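Local coordinates for DUF1254 domain-containing protein (Vibrio parahaemolyticus, PDB 3U07), which is of unknown function; it carries a signal peptide and belongs to the DUF1254 and DUF1214 families, at residues Thr82-Gly87 with Lys163-Ile168; Val98-Met103 with Asp184-Arg189. The protein carries 2 engineered substitutions. All coordinates share one frame; numbering follows the deposited sequence.

Interaction 1: residues Thr82-Gly87 with Lys163-Ile168; sequences TLHLMG and KLMGRI
L164 and G87 open the ladder between two antiparallel strands: L164 N gives a hydrogen bond to G87 O at 2.9 Å and its carbonyl takes one back from G87 N, while L164 CB packs beside the same glycine oxygen. On the other face of the sheet, M165, a selenomethionine, lies alongside M86, pointing the same way, with M165 SE 3.5 Å from M86 CG. A bend at the second torsion of M165 (chi2 81°) carries its chain along the strand and leaves M165 CE 3.7 Å from H84 CB, the selenium standing obliquely to the imidazole. G166 pairs with L85 through a short bond, G166 N to L85 O at 2.7 Å; its own carbonyl accepts L85 N and also draws a CA-H...O contact from H84. R167 sits across from H84 and runs extended past T82, R167 CB lying 3.8 Å from T82 OG1. I168 closes the row by exchanging two bonds with L83, the bond from L83 N to I168 O being almost straight (179°). L83 and I168 share the face covered by helix 173-183. Alternating hydrogen-bonded and non-hydrogen-bonded pairs make this an antiparallel ladder, joining outermost strand 82-90 to strand 161-169 in a four-stranded sheet.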
loop_
_atom_site.group_PDB
_atom_site.type_symbol
_atom_site.label_atom_id
_atom_site.label_comp_id
_atom_site.label_asym_id
_atom_site.label_seq_id
_atom_site.Cartn_x
_atom_site.Cartn_y
_atom_site.Cartn_z
ATOM N N THR A 82 8.720 -9.343 -4.539
ATOM C CA THR A 82 8.445 -9.997 -3.265
ATOM C C THR A 82 7.266 -10.962 -3.182
ATOM O O THR A 82 6.358 -10.929 -4.010
ATOM C CB THR A 82 8.234 -8.922 -2.170
ATOM O OG1 THR A 82 7.224 -7.996 -2.599
ATOM C CG2 THR A 82 9.524 -8.155 -1.907
ATOM N N LEU A 83 7.306 -11.824 -2.165
ATOM C CA LEU A 83 6.228 -12.774 -1.886
ATOM C C LEU A 83 5.383 -12.002 -0.864
ATOM O O LEU A 83 5.882 -11.060 -0.247
ATOM C CB LEU A 83 6.776 -14.048 -1.243
ATOM C CG LEU A 83 7.866 -14.809 -1.997
ATOM C CD1 LEU A 83 8.386 -15.929 -1.111
ATOM C CD2 LEU A 83 7.322 -15.358 -3.306
ATOM N N HIS A 84 4.130 -12.385 -0.657
ATOM C CA HIS A 84 3.312 -11.630 0.282
ATOM C C HIS A 84 2.437 -12.434 1.229
ATOM O O HIS A 84 2.073 -13.579 0.960
ATOM C CB HIS A 84 2.403 -10.653 -0.476
ATOM C CG HIS A 84 1.149 -11.286 -1.003
ATOM N ND1 HIS A 84 1.095 -11.945 -2.212
ATOM C CD2 HIS A 84 -0.081 -11.418 -0.449
ATOM C CE1 HIS A 84 -0.112 -12.456 -2.381
ATOM N NE2 HIS A 84 -0.844 -12.153 -1.324
ATOM N N LEU A 85 2.111 -11.794 2.348
ATOM C CA LEU A 85 1.228 -12.348 3.361
ATOM C C LEU A 85 0.214 -11.234 3.626
ATOM O O LEU A 85 0.590 -10.069 3.783
ATOM C CB LEU A 85 1.986 -12.678 4.649
ATOM C CG LEU A 85 2.722 -14.014 4.731
ATOM C CD1 LEU A 85 3.261 -14.190 6.143
ATOM C CD2 LEU A 85 1.778 -15.160 4.383
HETATM N N MSE A 86 -1.068 -11.581 3.654
HETATM C CA MSE A 86 -2.110 -10.590 3.886
HETATM C C MSE A 86 -3.117 -11.049 4.920
HETATM O O MSE A 86 -3.307 -12.245 5.140
HETATM C CB MSE A 86 -2.867 -10.282 2.592
HETATM C CG MSE A 86 -2.040 -9.642 1.497
HETATM SE SE MSE A 86 -3.088 -9.473 -0.115
HETATM C CE MSE A 86 -3.750 -11.280 -0.202
ATOM N N GLY A 87 -3.769 -10.080 5.544
ATOM C CA GLY A 87 -4.770 -10.394 6.534
ATOM C C GLY A 87 -5.357 -9.129 7.111
ATOM O O GLY A 87 -4.985 -8.019 6.725
ATOM N N LYS A 163 -5.605 -3.271 8.298
ATOM C CA LYS A 163 -5.168 -4.110 7.190
ATOM C C LYS A 163 -3.683 -4.423 7.328
ATOM O O LYS A 163 -2.865 -3.530 7.537
ATOM C CB LYS A 163 -5.466 -3.411 5.859
ATOM C CG LYS A 163 -5.038 -4.187 4.606
ATOM C CD LYS A 163 -5.684 -3.590 3.357
ATOM C CE LYS A 163 -5.002 -4.050 2.070
ATOM N NZ LYS A 163 -4.615 -5.491 2.083
ATOM N N LEU A 164 -3.342 -5.704 7.226
ATOM C CA LEU A 164 -1.958 -6.135 7.351
ATOM C C LEU A 164 -1.425 -6.719 6.053
ATOM O O LEU A 164 -2.100 -7.510 5.394
ATOM C CB LEU A 164 -1.833 -7.182 8.463
ATOM C CG LEU A 164 -0.457 -7.806 8.736
ATOM C CD1 LEU A 164 -0.459 -8.457 10.115
ATOM C CD2 LEU A 164 -0.113 -8.835 7.660
HETATM N N MSE A 165 -0.207 -6.322 5.695
HETATM C CA MSE A 165 0.456 -6.820 4.493
HETATM C C MSE A 165 1.928 -7.047 4.798
HETATM O O MSE A 165 2.610 -6.155 5.300
HETATM C CB MSE A 165 0.335 -5.811 3.343
HETATM C CG MSE A 165 1.256 -6.095 2.151
HETATM SE SE MSE A 165 0.631 -7.437 0.888
HETATM C CE MSE A 165 1.815 -6.995 -0.581
ATOM N N GLY A 166 2.406 -8.251 4.510
ATOM C CA GLY A 166 3.803 -8.565 4.730
ATOM C C GLY A 166 4.438 -8.893 3.391
ATOM O O GLY A 166 3.825 -9.557 2.555
ATOM N N ARG A 167 5.654 -8.408 3.171
ATOM C CA ARG A 167 6.364 -8.673 1.921
ATOM C C ARG A 167 7.760 -9.182 2.238
ATOM O O ARG A 167 8.475 -8.592 3.047
ATOM C CB ARG A 167 6.495 -7.404 1.073
ATOM C CG ARG A 167 5.188 -6.759 0.657
ATOM C CD ARG A 167 5.456 -5.494 -0.143
ATOM N NE ARG A 167 4.241 -4.723 -0.389
ATOM C CZ ARG A 167 4.161 -3.692 -1.226
ATOM N NH1 ARG A 167 5.232 -3.304 -1.911
ATOM N NH2 ARG A 167 3.012 -3.047 -1.378
ATOM N N ILE A 168 8.139 -10.281 1.595
ATOM C CA ILE A 168 9.457 -10.868 1.778
ATOM C C ILE A 168 10.116 -11.083 0.413
ATOM O O ILE A 168 9.599 -11.819 -0.424
ATOM C CB ILE A 168 9.373 -12.216 2.521
ATOM C CG1 ILE A 168 8.763 -12.004 3.911
ATOM C CG2 ILE A 168 10.762 -12.827 2.649
ATOM C CD1 ILE A 168 8.515 -13.292 4.682
#

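Interaction 2: residues Val98-Met103 with Asp184-Arg189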
loop_
_atom_site.group_PDB
_atom_site.type_symbol
_atom_site.label_atom_id
_atom_site.label_comp_id
_atom_site.label_asym_id
_atom_site.label_seq_id
_atom_site.Cartn_x
_atom_site.Cartn_y
_atom_site.Cartn_z
ATOM N N VAL A 98 1.709 -9.817 16.279
ATOM C CA VAL A 98 2.187 -10.386 15.036
ATOM C C VAL A 98 3.627 -10.792 15.297
ATOM O O VAL A 98 4.448 -9.973 15.729
ATOM C CB VAL A 98 2.120 -9.358 13.889
ATOM C CG1 VAL A 98 2.714 -9.956 12.615
ATOM C CG2 VAL A 98 0.665 -8.946 13.655
ATOM N N SER A 99 3.923 -12.065 15.070
ATOM C CA SER A 99 5.265 -12.585 15.288
ATOM C C SER A 99 6.037 -12.638 13.979
ATOM O O SER A 99 5.555 -13.168 12.976
ATOM C CB SER A 99 5.208 -13.993 15.894
ATOM O OG SER A 99 4.519 -14.001 17.131
ATOM N N VAL A 100 7.237 -12.070 14.003
ATOM C CA VAL A 100 8.118 -12.045 12.846
ATOM C C VAL A 100 9.481 -12.570 13.289
ATOM O O VAL A 100 10.098 -12.024 14.207
ATOM C CB VAL A 100 8.269 -10.607 12.294
ATOM C CG1 VAL A 100 9.310 -10.576 11.187
ATOM C CG2 VAL A 100 6.929 -10.122 11.754
ATOM N N PRO A 101 9.963 -13.647 12.647
ATOM C CA PRO A 101 11.255 -14.270 12.958
ATOM C C PRO A 101 12.432 -13.435 12.478
ATOM O O PRO A 101 12.285 -12.632 11.560
ATOM C CB PRO A 101 11.188 -15.588 12.196
ATOM C CG PRO A 101 10.424 -15.198 10.953
ATOM C CD PRO A 101 9.293 -14.361 11.541
ATOM N N ASP A 102 13.594 -13.606 13.105
ATOM C CA ASP A 102 14.776 -12.897 12.636
ATOM C C ASP A 102 14.984 -13.464 11.223
ATOM O O ASP A 102 14.833 -14.672 10.998
ATOM C CB ASP A 102 15.994 -13.194 13.521
ATOM C CG ASP A 102 15.930 -12.479 14.873
ATOM O OD1 ASP A 102 15.054 -11.604 15.049
ATOM O OD2 ASP A 102 16.761 -12.783 15.755
HETATM N N MSE A 103 15.303 -12.594 10.272
HETATM C CA MSE A 103 15.489 -13.011 8.884
HETATM C C MSE A 103 16.967 -13.135 8.552
HETATM O O MSE A 103 17.822 -12.731 9.343
HETATM C CB MSE A 103 14.838 -11.989 7.947
HETATM C CG MSE A 103 13.841 -12.561 6.939
HETATM SE SE MSE A 103 12.083 -12.876 7.693
HETATM C CE MSE A 103 11.783 -11.135 8.451
ATOM N N ASP A 184 6.593 -18.790 6.763
ATOM C CA ASP A 184 5.804 -19.789 7.467
ATOM C C ASP A 184 5.879 -19.578 8.967
ATOM O O ASP A 184 5.003 -20.025 9.711
ATOM C CB ASP A 184 6.301 -21.195 7.113
ATOM C CG ASP A 184 5.813 -21.660 5.755
ATOM O OD1 ASP A 184 5.817 -20.850 4.805
ATOM O OD2 ASP A 184 5.431 -22.841 5.633
ATOM N N GLN A 185 6.928 -18.889 9.406
ATOM C CA GLN A 185 7.121 -18.626 10.823
ATOM C C GLN A 185 6.393 -17.377 11.311
ATOM O O GLN A 185 6.274 -17.157 12.515
ATOM C CB GLN A 185 8.615 -18.552 11.135
ATOM C CG GLN A 185 9.315 -19.886 10.906
ATOM C CD GLN A 185 10.776 -19.851 11.284
ATOM O OE1 GLN A 185 11.643 -19.602 10.447
ATOM N NE2 GLN A 185 11.058 -20.085 12.559
ATOM N N TRP A 186 5.915 -16.555 10.379
ATOM C CA TRP A 186 5.153 -15.368 10.757
ATOM C C TRP A 186 3.881 -15.915 11.411
ATOM O O TRP A 186 3.365 -16.958 11.009
ATOM C CB TRP A 186 4.798 -14.539 9.521
ATOM C CG TRP A 186 5.950 -13.770 8.954
ATOM C CD1 TRP A 186 7.222 -14.227 8.744
ATOM C CD2 TRP A 186 5.930 -12.415 8.487
ATOM N NE1 TRP A 186 7.992 -13.241 8.170
ATOM C CE2 TRP A 186 7.222 -12.121 7.996
ATOM C CE3 TRP A 186 4.941 -11.424 8.423
ATOM C CZ2 TRP A 186 7.555 -10.874 7.461
ATOM C CZ3 TRP A 186 5.274 -10.181 7.890
ATOM C CH2 TRP A 186 6.569 -9.921 7.411
ATOM N N ASN A 187 3.363 -15.214 12.410
ATOM C CA ASN A 187 2.180 -15.699 13.106
ATOM C C ASN A 187 1.363 -14.527 13.625
ATOM O O ASN A 187 1.879 -13.418 13.756
ATOM C CB ASN A 187 2.634 -16.591 14.271
ATOM C CG ASN A 187 1.513 -17.442 14.847
ATOM O OD1 ASN A 187 0.423 -17.519 14.287
ATOM N ND2 ASN A 187 1.786 -18.097 15.967
ATOM N N ILE A 188 0.082 -14.769 13.882
ATOM C CA ILE A 188 -0.816 -13.755 14.434
ATOM C C ILE A 188 -1.542 -14.419 15.596
ATOM O O ILE A 188 -2.163 -15.467 15.425
ATOM C CB ILE A 188 -1.894 -13.292 13.437
ATOM C CG1 ILE A 188 -1.254 -12.631 12.219
ATOM C CG2 ILE A 188 -2.853 -12.316 14.139
ATOM C CD1 ILE A 188 -2.260 -12.319 11.126
ATOM N N ARG A 189 -1.464 -13.813 16.773
ATOM C CA ARG A 189 -2.116 -14.362 17.957
ATOM C C ARG A 189 -2.720 -13.252 18.815
ATOM O O ARG A 189 -2.156 -12.164 18.916
ATOM C CB ARG A 189 -1.101 -15.128 18.814
ATOM C CG ARG A 189 -0.651 -16.472 18.270
ATOM C CD ARG A 189 0.467 -17.034 19.127
ATOM N NE ARG A 189 1.737 -16.352 18.882
ATOM C CZ ARG A 189 2.839 -16.554 19.594
ATOM N NH1 ARG A 189 2.825 -17.414 20.602
ATOM N NH2 ARG A 189 3.959 -15.908 19.293
HETATM O O HOH W 1 1.777 -14.073 17.029
#
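V100 lies against the indole of W186, the two side chains side by side and directed the same way. V100 CG2 sits over one face of the six-membered ring of W186, 4.0 Å from its centroid and only 7° off the ring normal, a CH-pi contact. V100 CG1, placed anti to the backbone N (chi1 174°), lies next to CE2 and CZ2 of the same indole. P101 crosses the tryptophan at about a right angle and brings P101 CD to 3.5 Å from W186 CD1, while its CG meets Q185 CB. M103, a selenomethionine bent at both chi2 and chi3, curls back to place M103 SE at the edge of the indole, 4.1 Å from W186 NE1, in a Met-aromatic contact; NE1 is buried with no hydrogen-bonding partner in the model. The backbones pair as a short antiparallel ladder, S99 with N187 in a hydrogen-bonded pair, which adds strand 187-190 as the outermost strand beside 96-100 in a mixed four-stranded sheet. S99 N donates to N187 O at 2.8 Å, and N187 N returns a bond to S99 O. The S99 hydroxyl oxygen has three polar partners. R189 NH2 donates to S99 OG at 2.9 Å, with the oxygen in the guanidinium plane, and a bend at chi3 (-75°) folds the arginine back to the serine. A water bridges the two residues, donating to S99 OG at 2.7 Å and accepting from R189 NE, and Q135 OE1 on strand 134-140 is also hydrogen-bonded to this hydroxyl.

In the fold
Interactions 1 and 2 are antiparallel pairings at the borders of two neighbouring four-stranded sheets, with centres about 12 Å apart. Strands 82-90 and 96-100 are consecutive in the chain, and their partners return later in the same order, so the two contacts interlock along the sequence. Interaction 1 is partly buried and rests chiefly on six backbone hydrogen bonds; interaction 2, more fully buried though farther from the centre of the chain, has a shorter ladder and relies more on indole packing and a serine-arginine-water network. The sheets meet through W186, whose NE1 lies 3.5 Å from I168 CD1, and through L164 CD1 and V98 CG2, 3.7 Å apart.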